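Local coordinates for protein allantoin racemase (Pseudomonas fluorescens, PDB 5LG5) that racemises allantoin, interconverting its two enantiomers, and probably also acts on other 5-substituted hydantoins, as in the HyuE racemase family, at residues E[2-7]-E[69-74]; E[19-24]-E[198-203]. All blocks are in the same frame, centred on the assembly; numbering follows the deposited sequence.

Contact 1: E[2-7]-E[69-74]; sequences RILVVN and DAVIQA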
loop_
_atom_site.group_PDB
_atom_site.type_symbol
_atom_site.label_atom_id
_atom_site.label_comp_id
_atom_site.label_asym_id
_atom_site.label_seq_id
_atom_site.Cartn_x
_atom_site.Cartn_y
_atom_site.Cartn_z
ATOM N N ARG E 2 -8.533 -6.031 -38.204
ATOM C CA ARG E 2 -7.993 -7.355 -37.925
ATOM C C ARG E 2 -7.286 -7.394 -36.576
ATOM O O ARG E 2 -6.396 -6.582 -36.300
ATOM C CB ARG E 2 -7.038 -7.820 -39.032
ATOM C CG ARG E 2 -6.368 -9.154 -38.697
ATOM C CD ARG E 2 -5.427 -9.626 -39.800
ATOM N NE ARG E 2 -6.170 -10.075 -40.974
ATOM C CZ ARG E 2 -6.084 -9.510 -42.173
ATOM N NH1 ARG E 2 -5.276 -8.470 -42.362
ATOM N NH2 ARG E 2 -6.809 -9.983 -43.176
ATOM N N ILE E 3 -7.692 -8.347 -35.743
ATOM C CA ILE E 3 -7.091 -8.522 -34.430
ATOM C C ILE E 3 -6.441 -9.886 -34.352
ATOM O O ILE E 3 -7.100 -10.901 -34.602
ATOM C CB ILE E 3 -8.149 -8.396 -33.299
ATOM C CG1 ILE E 3 -8.920 -7.074 -33.426
ATOM C CG2 ILE E 3 -7.514 -8.500 -31.932
ATOM C CD1 ILE E 3 -9.988 -6.898 -32.359
ATOM N N LEU E 4 -5.141 -9.909 -34.056
ATOM C CA LEU E 4 -4.439 -11.157 -33.776
ATOM C C LEU E 4 -4.751 -11.560 -32.352
ATOM O O LEU E 4 -4.718 -10.732 -31.445
ATOM C CB LEU E 4 -2.918 -11.043 -33.952
ATOM C CG LEU E 4 -2.236 -10.951 -35.325
ATOM C CD1 LEU E 4 -3.170 -10.524 -36.436
ATOM C CD2 LEU E 4 -0.994 -10.076 -35.279
ATOM N N VAL E 5 -5.119 -12.825 -32.186
ATOM C CA VAL E 5 -5.350 -13.406 -30.888
ATOM C C VAL E 5 -4.326 -14.514 -30.729
ATOM O O VAL E 5 -4.424 -15.546 -31.382
ATOM C CB VAL E 5 -6.782 -13.922 -30.793
ATOM C CG1 VAL E 5 -7.070 -14.462 -29.400
ATOM C CG2 VAL E 5 -7.737 -12.784 -31.133
ATOM N N VAL E 6 -3.320 -14.282 -29.891
ATOM C CA VAL E 6 -2.163 -15.162 -29.847
ATOM C C VAL E 6 -2.168 -16.042 -28.612
ATOM O O VAL E 6 -2.191 -15.563 -27.478
ATOM C CB VAL E 6 -0.853 -14.358 -29.909
ATOM C CG1 VAL E 6 0.322 -15.286 -30.130
ATOM C CG2 VAL E 6 -0.925 -13.342 -31.033
ATOM N N ASN E 7 -2.192 -17.343 -28.844
ATOM C CA ASN E 7 -2.089 -18.313 -27.772
ATOM C C ASN E 7 -0.698 -18.155 -27.166
ATOM O O ASN E 7 0.256 -17.820 -27.879
ATOM C CB ASN E 7 -2.278 -19.705 -28.366
ATOM C CG ASN E 7 -2.436 -20.795 -27.319
ATOM O OD1 ASN E 7 -2.363 -20.555 -26.109
ATOM N ND2 ASN E 7 -2.630 -22.021 -27.795
ATOM N N ASP E 69 -4.676 -4.537 -36.639
ATOM C CA ASP E 69 -5.018 -3.285 -35.976
ATOM C C ASP E 69 -4.875 -3.342 -34.470
ATOM O O ASP E 69 -4.899 -2.314 -33.813
ATOM C CB ASP E 69 -6.441 -2.861 -36.333
ATOM C CG ASP E 69 -6.652 -2.778 -37.820
ATOM O OD1 ASP E 69 -6.333 -1.721 -38.401
ATOM O OD2 ASP E 69 -7.103 -3.797 -38.406
ATOM N N ALA E 70 -4.753 -4.554 -33.941
ATOM C CA ALA E 70 -4.633 -4.769 -32.516
ATOM C C ALA E 70 -4.150 -6.182 -32.303
ATOM O O ALA E 70 -4.228 -7.020 -33.213
ATOM C CB ALA E 70 -5.982 -4.548 -31.819
ATOM N N VAL E 71 -3.630 -6.444 -31.109
ATOM C CA VAL E 71 -3.162 -7.773 -30.761
ATOM C C VAL E 71 -3.663 -8.138 -29.382
ATOM O O VAL E 71 -3.604 -7.327 -28.445
ATOM C CB VAL E 71 -1.612 -7.875 -30.789
ATOM C CG1 VAL E 71 -1.161 -9.239 -30.255
ATOM C CG2 VAL E 71 -1.072 -7.642 -32.207
ATOM N N ILE E 72 -4.190 -9.352 -29.262
ATOM C CA ILE E 72 -4.605 -9.882 -27.969
ATOM C C ILE E 72 -3.683 -11.005 -27.575
ATOM O O ILE E 72 -3.491 -11.948 -28.355
ATOM C CB ILE E 72 -6.036 -10.434 -27.979
ATOM C CG1 ILE E 72 -7.064 -9.325 -28.206
ATOM C CG2 ILE E 72 -6.325 -11.141 -26.658
ATOM C CD1 ILE E 72 -8.487 -9.872 -28.432
ATOM N N GLN E 73 -3.100 -10.907 -26.383
ATOM C CA GLN E 73 -2.312 -12.005 -25.859
ATOM C C GLN E 73 -3.203 -12.881 -24.986
ATOM O O GLN E 73 -3.673 -12.457 -23.924
ATOM C CB GLN E 73 -1.079 -11.509 -25.096
ATOM C CG GLN E 73 -0.299 -12.648 -24.461
ATOM C CD GLN E 73 1.119 -12.272 -24.102
ATOM O OE1 GLN E 73 1.809 -11.596 -24.866
ATOM N NE2 GLN E 73 1.566 -12.716 -22.940
ATOM N N ALA E 74 -3.445 -14.099 -25.464
ATOM C CA ALA E 74 -4.455 -14.969 -24.878
ATOM C C ALA E 74 -3.816 -15.982 -23.959
ATOM O O ALA E 74 -3.791 -17.183 -24.249
ATOM C CB ALA E 74 -5.252 -15.676 -25.966
HETATM O O HOH W 1 -3.595 -20.219 -23.916
#
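Leu4 O takes a very short bond from Ile72 N (2.6 Å), and Val71 CA donates a weaker CA-H...O contact to the same oxygen. The Ile72 bond is one of those that pair strands 2-7 and 70-74 in parallel. Leu4 N bonds Ala70 O, Val6 N bonds Ile72 O and Ala74 N bonds Val6 O.

Asp69 closes the start with two bonds to one residue. Its N meets Arg2 O in the carbonyl plane at 2.7 Å. Its OD2 accepts Arg2 N at 2.7 Å, nearly straight (171°), through the lone pair turned away from OD1. CG lies beside the backbone N of Asp69 (chi1 -55°), which brings the carboxylate to Arg2. With an alanine here, Arg2 N would probably lose its carboxylate acceptor, leaving the backbone bond to Arg2 O to hold this end.

Ile3 CG2 rests on Ile72 CG1 (3.8 Å). Val5 and Ile72 run side by side, CG2 to CD1 at 4.0 Å. On the other face Leu4 CD2 meets Val71 CG2 (3.9 Å). At the far end one water donates to both Asn7 OD1 and Ala74 O, while Asn7 ND2 bonds Thr15 OG1 and OD1 also takes Asn9 N.

Both strands are internal to a four-stranded parallel sheet, flanked by 31-35 and 92-94. Helix 201-214 covers Ile3 and Ile72, and helix 12-25 covers Val5, Asn7 and Ala74.

Contact 2: E[19-24]-E[198-203]; sequences AEQARA and VVDGVT
The methyl CG2 of Thr203 presses on the backbone carbonyl of Gln21, 3.3 Å from its O. This is where the first turn of helix 201-214 packs against the flank of helix 12-25. That turn follows strand 198-199 directly, a strand-to-helix junction with Asp200 at the N-cap.

The tight part is small and made by methyl groups, one of them against a backbone carbonyl. The Thr203 methyl points at helix 12-25 because CG2 stands anti to its own carbonyl carbon, with OG1 between the backbone N and the carbonyl carbon (chi1 54°). Val202 adds a second methyl contact. Its CG1 is anti to the backbone N and reaches Ala22 CB at 4.2 Å and Ala22 N at 4.1 Å. The same methyl also touches Gln21 CB. Small Ala22 lets the two backbones come close, with Ala22 CA and Thr203 CA 5.3 Å apart. Val206 lies against Ala22 one turn further on, and Leu215 of the second subunit packs on Thr203.

The other side is polar and looser. Gln21 is partly exposed, and its side chain folds back so that OE1 faces Asp200 OD2. These two oxygens are 4.3 Å apart and make no direct bond. A water lies between them, 2.6 Å from Gln21 OE1; its very short distance to Asp200 OD2 is doubtful. Ala184 touches Gln21, Asp200 and Val202 here. The two oxygens of Asp200 do different work. OD2 takes a bond from Gly185 N in the neighbouring loop. OD1 takes the capping bond from Val202 N (3.1 Å, 147°), which arrives from above the carboxylate plane, 56° out of it.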
loop_
_atom_site.group_PDB
_atom_site.type_symbol
_atom_site.label_atom_id
_atom_site.label_comp_id
_atom_site.label_asym_id
_atom_site.label_seq_id
_atom_site.Cartn_x
_atom_site.Cartn_y
_atom_site.Cartn_z
ATOM N N ALA E 19 -9.781 -18.802 -30.485
ATOM C CA ALA E 19 -10.191 -18.061 -31.674
ATOM C C ALA E 19 -11.695 -18.159 -31.949
ATOM O O ALA E 19 -12.307 -17.178 -32.369
ATOM C CB ALA E 19 -9.394 -18.518 -32.883
ATOM N N GLU E 20 -12.294 -19.327 -31.717
ATOM C CA GLU E 20 -13.740 -19.448 -31.919
ATOM C C GLU E 20 -14.472 -18.490 -30.996
ATOM O O GLU E 20 -15.402 -17.797 -31.403
ATOM C CB GLU E 20 -14.262 -20.846 -31.599
ATOM C CG GLU E 20 -13.884 -21.975 -32.508
ATOM C CD GLU E 20 -14.460 -23.293 -31.988
ATOM O OE1 GLU E 20 -15.198 -23.262 -30.968
ATOM O OE2 GLU E 20 -14.175 -24.351 -32.592
ATOM N N GLN E 21 -14.050 -18.477 -29.734
ATOM C CA GLN E 21 -14.681 -17.622 -28.741
ATOM C C GLN E 21 -14.532 -16.158 -29.092
ATOM O O GLN E 21 -15.458 -15.368 -28.904
ATOM C CB GLN E 21 -14.090 -17.887 -27.359
ATOM C CG GLN E 21 -14.535 -19.210 -26.779
ATOM C CD GLN E 21 -16.048 -19.293 -26.664
ATOM O OE1 GLN E 21 -16.710 -18.336 -26.240
ATOM N NE2 GLN E 21 -16.602 -20.448 -27.027
ATOM N N ALA E 22 -13.363 -15.799 -29.609
ATOM C CA ALA E 22 -13.120 -14.418 -29.991
ATOM C C ALA E 22 -14.071 -14.041 -31.114
ATOM O O ALA E 22 -14.688 -12.966 -31.104
ATOM C CB ALA E 22 -11.661 -14.233 -30.422
ATOM N N ARG E 23 -14.189 -14.943 -32.082
ATOM C CA ARG E 23 -15.077 -14.731 -33.220
ATOM C C ARG E 23 -16.543 -14.620 -32.821
ATOM O O ARG E 23 -17.307 -13.881 -33.437
ATOM C CB ARG E 23 -14.896 -15.839 -34.250
ATOM C CG ARG E 23 -13.791 -15.558 -35.235
ATOM C CD ARG E 23 -13.794 -16.582 -36.347
ATOM N NE ARG E 23 -13.072 -17.777 -35.932
ATOM C CZ ARG E 23 -11.771 -17.949 -36.120
ATOM N NH1 ARG E 23 -11.057 -16.999 -36.717
ATOM N NH2 ARG E 23 -11.185 -19.068 -35.706
ATOM N N ALA E 24 -16.922 -15.334 -31.770
ATOM C CA ALA E 24 -18.305 -15.326 -31.316
ATOM C C ALA E 24 -18.769 -13.949 -30.851
ATOM O O ALA E 24 -19.962 -13.653 -30.900
ATOM C CB ALA E 24 -18.528 -16.372 -30.220
ATOM N N VAL E 198 -19.587 -13.904 -14.837
ATOM C CA VAL E 198 -18.308 -14.561 -15.055
ATOM C C VAL E 198 -17.690 -13.953 -16.289
ATOM O O VAL E 198 -18.336 -13.861 -17.330
ATOM C CB VAL E 198 -18.452 -16.082 -15.240
ATOM C CG1 VAL E 198 -17.086 -16.721 -15.407
ATOM C CG2 VAL E 198 -19.162 -16.691 -14.048
ATOM N N VAL E 199 -16.446 -13.507 -16.172
ATOM C CA VAL E 199 -15.809 -12.844 -17.295
ATOM C C VAL E 199 -14.802 -13.773 -17.959
ATOM O O VAL E 199 -13.976 -14.385 -17.296
ATOM C CB VAL E 199 -15.140 -11.529 -16.868
ATOM C CG1 VAL E 199 -14.546 -10.828 -18.072
ATOM C CG2 VAL E 199 -16.165 -10.625 -16.209
ATOM N N ASP E 200 -14.922 -13.895 -19.275
ATOM C CA ASP E 200 -13.982 -14.631 -20.098
ATOM C C ASP E 200 -13.019 -13.604 -20.672
ATOM O O ASP E 200 -13.421 -12.766 -21.489
ATOM C CB ASP E 200 -14.727 -15.351 -21.238
ATOM C CG ASP E 200 -13.808 -16.209 -22.110
ATOM O OD1 ASP E 200 -12.568 -16.183 -21.935
ATOM O OD2 ASP E 200 -14.335 -16.880 -23.023
ATOM N N GLY E 201 -11.760 -13.675 -20.244
ATOM C CA GLY E 201 -10.746 -12.727 -20.673
ATOM C C GLY E 201 -10.599 -12.675 -22.179
ATOM O O GLY E 201 -10.276 -11.639 -22.754
ATOM N N VAL E 202 -10.819 -13.802 -22.837
ATOM C CA VAL E 202 -10.715 -13.806 -24.285
ATOM C C VAL E 202 -11.745 -12.880 -24.942
ATOM O O VAL E 202 -11.388 -12.030 -25.755
ATOM C CB VAL E 202 -10.856 -15.217 -24.847
ATOM C CG1 VAL E 202 -10.986 -15.165 -26.373
ATOM C CG2 VAL E 202 -9.658 -16.051 -24.423
ATOM N N THR E 203 -13.018 -13.050 -24.596
ATOM C CA THR E 203 -14.059 -12.247 -25.209
ATOM C C THR E 203 -14.037 -10.837 -24.672
ATOM O O THR E 203 -14.337 -9.891 -25.391
ATOM C CB THR E 203 -15.453 -12.865 -25.042
ATOM O OG1 THR E 203 -15.697 -13.122 -23.649
ATOM C CG2 THR E 203 -15.546 -14.166 -25.843
HETATM O O HOH W 2 -16.538 -16.866 -24.076
#

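In the fold
Both contacts are buried, but they differ in chemistry. Contact 1 lies within one sheet and is built mainly on backbone hydrogen bonds. Contact 2 joins two helices by methyl groups packing on side chain and backbone, and no hydrogen bond crosses it directly. It has a hydrated edge and a second subunit nearby, while no other chain reaches contact 1. Helices 12-25 and 201-214, which meet in contact 2, are also the ones lying over one face of contact 1. Helix 12-25 follows strand 2-7 of the first sheet and helix 201-214 follows strand 198-199 of the second, so contact 2 brings together elements that follow strands of both sheets. The contacts touch where Val5 CG2 packs on Ala22 CB, 4.2 Å apart.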